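Local coordinates for possible exported protein (Mycobacterium tuberculosis, PDB 3MAY) that binds heme, free or from host hemoglobin, and delivers it to the membrane proteins MmpL3 and MmpL11 as part of a heme-iron acquisition system, at residues 20-25 with 64-69. Residues are numbered along the deposited sequence; the frame is centred on the assembly and turned at random.
Sequences KSMGDY and SDLHAL
Tyr25 reaches from helix 8-27 across to helix 60-69, where its hydroxyl donates a hydrogen bond to Asp65, OH to OD2 at 2.7 Å. The carboxylate oxygen sits at the ring edge, near the ring plane, and accepts through its anti lone pair, the one turned away from OD1. Ring and carboxylate planes stand almost perpendicular, 84° apart. A chi1 of 179° carries the Tyr25 ring away from its own helix toward helix 60-69. The local helix axes run antiparallel, at 155°. Their closest approach is 10.4 Å. Asp65 OD2 also forms a salt bridge with Lys61, so the acceptor is shared between a phenol and an ammonium group, which probably stabilises its negative charge.

Leu69 forks: CD1 makes an apolar contact with Tyr25 CB at 3.6 Å and lies obliquely to the ring, while CD2 reaches Ser21 OG at 3.3 Å. That hydroxyl is hydrogen-bonded back into its own helix, at Ser17 O and Val18 O. Further out along the ring, Leu66 CG approaches Tyr25 CE2 obliquely at 4.4 Å. Met22 CA meets Leu69 CD1 at 4.0 Å, and both Met22 and Leu66 touch Met36 of helix 30-41.

Tyr25 probably serves as the axial ligand of the heme iron, and its ring meets that of His29, another likely heme-binding residue. The contact holds this probable ligand's side chain between two antiparallel helices of the all-helical haemophore fold.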
ATOM      1  N   LYS C  20     -18.706  -7.858   3.866  1.00 35.25           N
ATOM      2  CA  LYS C  20     -19.683  -8.185   4.886  1.00 37.40           C
ATOM      3  C   LYS C  20     -19.401  -9.549   5.460  1.00 37.45           C
ATOM      4  O   LYS C  20     -19.380  -9.738   6.644  1.00 39.11           O
ATOM      5  CB  LYS C  20     -21.057  -8.144   4.281  1.00 38.75           C
ATOM      6  CG  LYS C  20     -22.110  -8.199   5.279  1.00 42.36           C
ATOM      7  CD  LYS C  20     -23.392  -8.681   4.644  1.00 46.19           C
ATOM      8  CE  LYS C  20     -24.410  -8.891   5.745  1.00 51.50           C
ATOM      9  NZ  LYS C  20     -23.774  -9.815   6.751  1.00 53.46           N
ATOM     10  N   SER C  21     -19.098 -10.517   4.625  1.00 38.21           N
ATOM     11  CA  SER C  21     -18.924 -11.818   5.190  1.00 38.24           C
ATOM     12  C   SER C  21     -17.588 -11.900   5.893  1.00 38.23           C
ATOM     13  O   SER C  21     -17.496 -12.567   6.929  1.00 39.71           O
ATOM     14  CB  SER C  21     -19.164 -12.878   4.152  1.00 38.80           C
ATOM     15  OG  SER C  21     -18.150 -12.790   3.196  1.00 44.39           O
ATOM     16  N   MET C  22     -16.573 -11.152   5.455  1.00 37.36           N
ATOM     17  CA  MET C  22     -15.385 -11.008   6.335  1.00 38.33           C
ATOM     18  C   MET C  22     -15.674 -10.372   7.705  1.00 37.74           C
ATOM     19  O   MET C  22     -15.046 -10.778   8.744  1.00 38.29           O
ATOM     20  CB  MET C  22     -14.204 -10.314   5.670  1.00 40.37           C
ATOM     21  CG  MET C  22     -12.981 -10.054   6.600  1.00 46.11           C
ATOM     22  SD  MET C  22     -11.583  -9.358   5.642  1.00 60.97           S
ATOM     23  CE  MET C  22     -10.351  -8.821   6.897  1.00 60.58           C
ATOM     24  N   GLY C  23     -16.608  -9.416   7.755  1.00 36.16           N
ATOM     25  CA  GLY C  23     -17.006  -8.863   9.041  1.00 35.36           C
ATOM     26  C   GLY C  23     -17.680  -9.943   9.897  1.00 36.20           C
ATOM     27  O   GLY C  23     -17.370 -10.086  11.087  1.00 36.14           O
ATOM     28  N   ASP C  24     -18.605 -10.711   9.313  1.00 35.95           N
ATOM     29  CA  ASP C  24     -19.190 -11.844  10.022  1.00 36.07           C
ATOM     30  C   ASP C  24     -18.135 -12.851  10.531  1.00 35.39           C
ATOM     31  O   ASP C  24     -18.219 -13.311  11.668  1.00 36.99           O
ATOM     32  CB  ASP C  24     -20.182 -12.567   9.106  1.00 37.56           C
ATOM     33  CG  ASP C  24     -21.400 -11.749   8.795  1.00 39.70           C
ATOM     34  OD1 ASP C  24     -21.699 -10.778   9.508  1.00 44.65           O
ATOM     35  OD2 ASP C  24     -22.083 -12.081   7.829  1.00 45.55           O
ATOM     36  N   TYR C  25     -17.107 -13.156   9.734  1.00 32.96           N
ATOM     37  CA  TYR C  25     -16.095 -14.113  10.135  1.00 30.77           C
ATOM     38  C   TYR C  25     -15.306 -13.593  11.306  1.00 31.10           C
ATOM     39  O   TYR C  25     -15.058 -14.319  12.250  1.00 32.23           O
ATOM     40  CB  TYR C  25     -15.149 -14.369   8.987  1.00 30.88           C
ATOM     41  CG  TYR C  25     -14.045 -15.330   9.300  1.00 31.66           C
ATOM     42  CD1 TYR C  25     -14.293 -16.683   9.350  1.00 33.78           C
ATOM     43  CD2 TYR C  25     -12.739 -14.903   9.534  1.00 33.10           C
ATOM     44  CE1 TYR C  25     -13.277 -17.587   9.627  1.00 36.06           C
ATOM     45  CE2 TYR C  25     -11.681 -15.839   9.845  1.00 32.61           C
ATOM     46  CZ  TYR C  25     -11.978 -17.189   9.878  1.00 35.58           C
ATOM     47  OH  TYR C  25     -11.020 -18.215  10.162  1.00 37.48           O
ATOM     48  N   SER C  64      -6.684 -20.270   5.339  1.00 48.56           N
ATOM     49  CA  SER C  64      -7.543 -21.010   4.434  1.00 47.12           C
ATOM     50  C   SER C  64      -9.001 -20.451   4.389  1.00 45.34           C
ATOM     51  O   SER C  64      -9.624 -20.421   3.321  1.00 44.93           O
ATOM     52  CB  SER C  64      -7.439 -22.469   4.850  1.00 47.43           C
ATOM     53  OG  SER C  64      -8.587 -23.169   4.536  1.00 48.98           O
ATOM     54  N   ASP C  65      -9.520 -19.972   5.534  1.00 44.35           N
ATOM     55  CA  ASP C  65     -10.887 -19.368   5.589  1.00 42.90           C
ATOM     56  C   ASP C  65     -10.891 -18.003   4.904  1.00 40.52           C
ATOM     57  O   ASP C  65     -11.768 -17.660   4.149  1.00 38.75           O
ATOM     58  CB  ASP C  65     -11.369 -19.189   7.048  1.00 42.74           C
ATOM     59  CG  ASP C  65     -11.841 -20.482   7.696  1.00 45.68           C
ATOM     60  OD1 ASP C  65     -12.061 -21.529   7.007  1.00 51.02           O
ATOM     61  OD2 ASP C  65     -11.987 -20.446   8.944  1.00 48.51           O
ATOM     62  N   LEU C  66      -9.878 -17.220   5.211  1.00 41.03           N
ATOM     63  CA  LEU C  66      -9.739 -15.931   4.609  1.00 41.74           C
ATOM     64  C   LEU C  66      -9.681 -16.075   3.110  1.00 42.93           C
ATOM     65  O   LEU C  66     -10.507 -15.480   2.411  1.00 42.96           O
ATOM     66  CB  LEU C  66      -8.558 -15.176   5.210  1.00 42.92           C
ATOM     67  CG  LEU C  66      -8.954 -14.633   6.602  1.00 43.22           C
ATOM     68  CD1 LEU C  66      -7.792 -14.449   7.563  1.00 42.20           C
ATOM     69  CD2 LEU C  66      -9.732 -13.322   6.476  1.00 46.72           C
ATOM     70  N   HIS C  67      -8.796 -16.945   2.620  1.00 44.78           N
ATOM     71  CA  HIS C  67      -8.809 -17.346   1.203  1.00 46.02           C
ATOM     72  C   HIS C  67     -10.208 -17.680   0.645  1.00 45.77           C
ATOM     73  O   HIS C  67     -10.566 -17.215  -0.427  1.00 47.20           O
ATOM     74  CB  HIS C  67      -7.865 -18.533   0.960  1.00 48.26           C
ATOM     75  CG  HIS C  67      -7.677 -18.853  -0.486  1.00 52.54           C
ATOM     76  ND1 HIS C  67      -6.889 -18.080  -1.318  1.00 56.10           N
ATOM     77  CD2 HIS C  67      -8.203 -19.829  -1.263  1.00 56.21           C
ATOM     78  CE1 HIS C  67      -6.927 -18.581  -2.543  1.00 59.61           C
ATOM     79  NE2 HIS C  67      -7.722 -19.640  -2.540  1.00 60.06           N
ATOM     80  N   ALA C  68     -11.012 -18.462   1.361  1.00 44.51           N
ATOM     81  CA  ALA C  68     -12.343 -18.783   0.865  1.00 43.60           C
ATOM     82  C   ALA C  68     -13.296 -17.598   0.825  1.00 43.08           C
ATOM     83  O   ALA C  68     -14.117 -17.500  -0.088  1.00 42.38           O
ATOM     84  CB  ALA C  68     -12.958 -19.916   1.663  1.00 43.38           C
ATOM     85  N   LEU C  69     -13.255 -16.742   1.841  1.00 43.37           N
ATOM     86  CA  LEU C  69     -14.168 -15.573   1.869  1.00 44.00           C
ATOM     87  C   LEU C  69     -13.956 -14.672   0.645  1.00 45.18           C
ATOM     88  O   LEU C  69     -14.928 -14.128   0.139  1.00 45.10           O
ATOM     89  CB  LEU C  69     -13.966 -14.736   3.126  1.00 42.77           C
ATOM     90  CG  LEU C  69     -14.726 -15.420   4.221  1.00 43.53           C
ATOM     91  CD1 LEU C  69     -14.421 -14.804   5.527  1.00 40.81           C
ATOM     92  CD2 LEU C  69     -16.253 -15.384   3.883  1.00 45.97           C
TER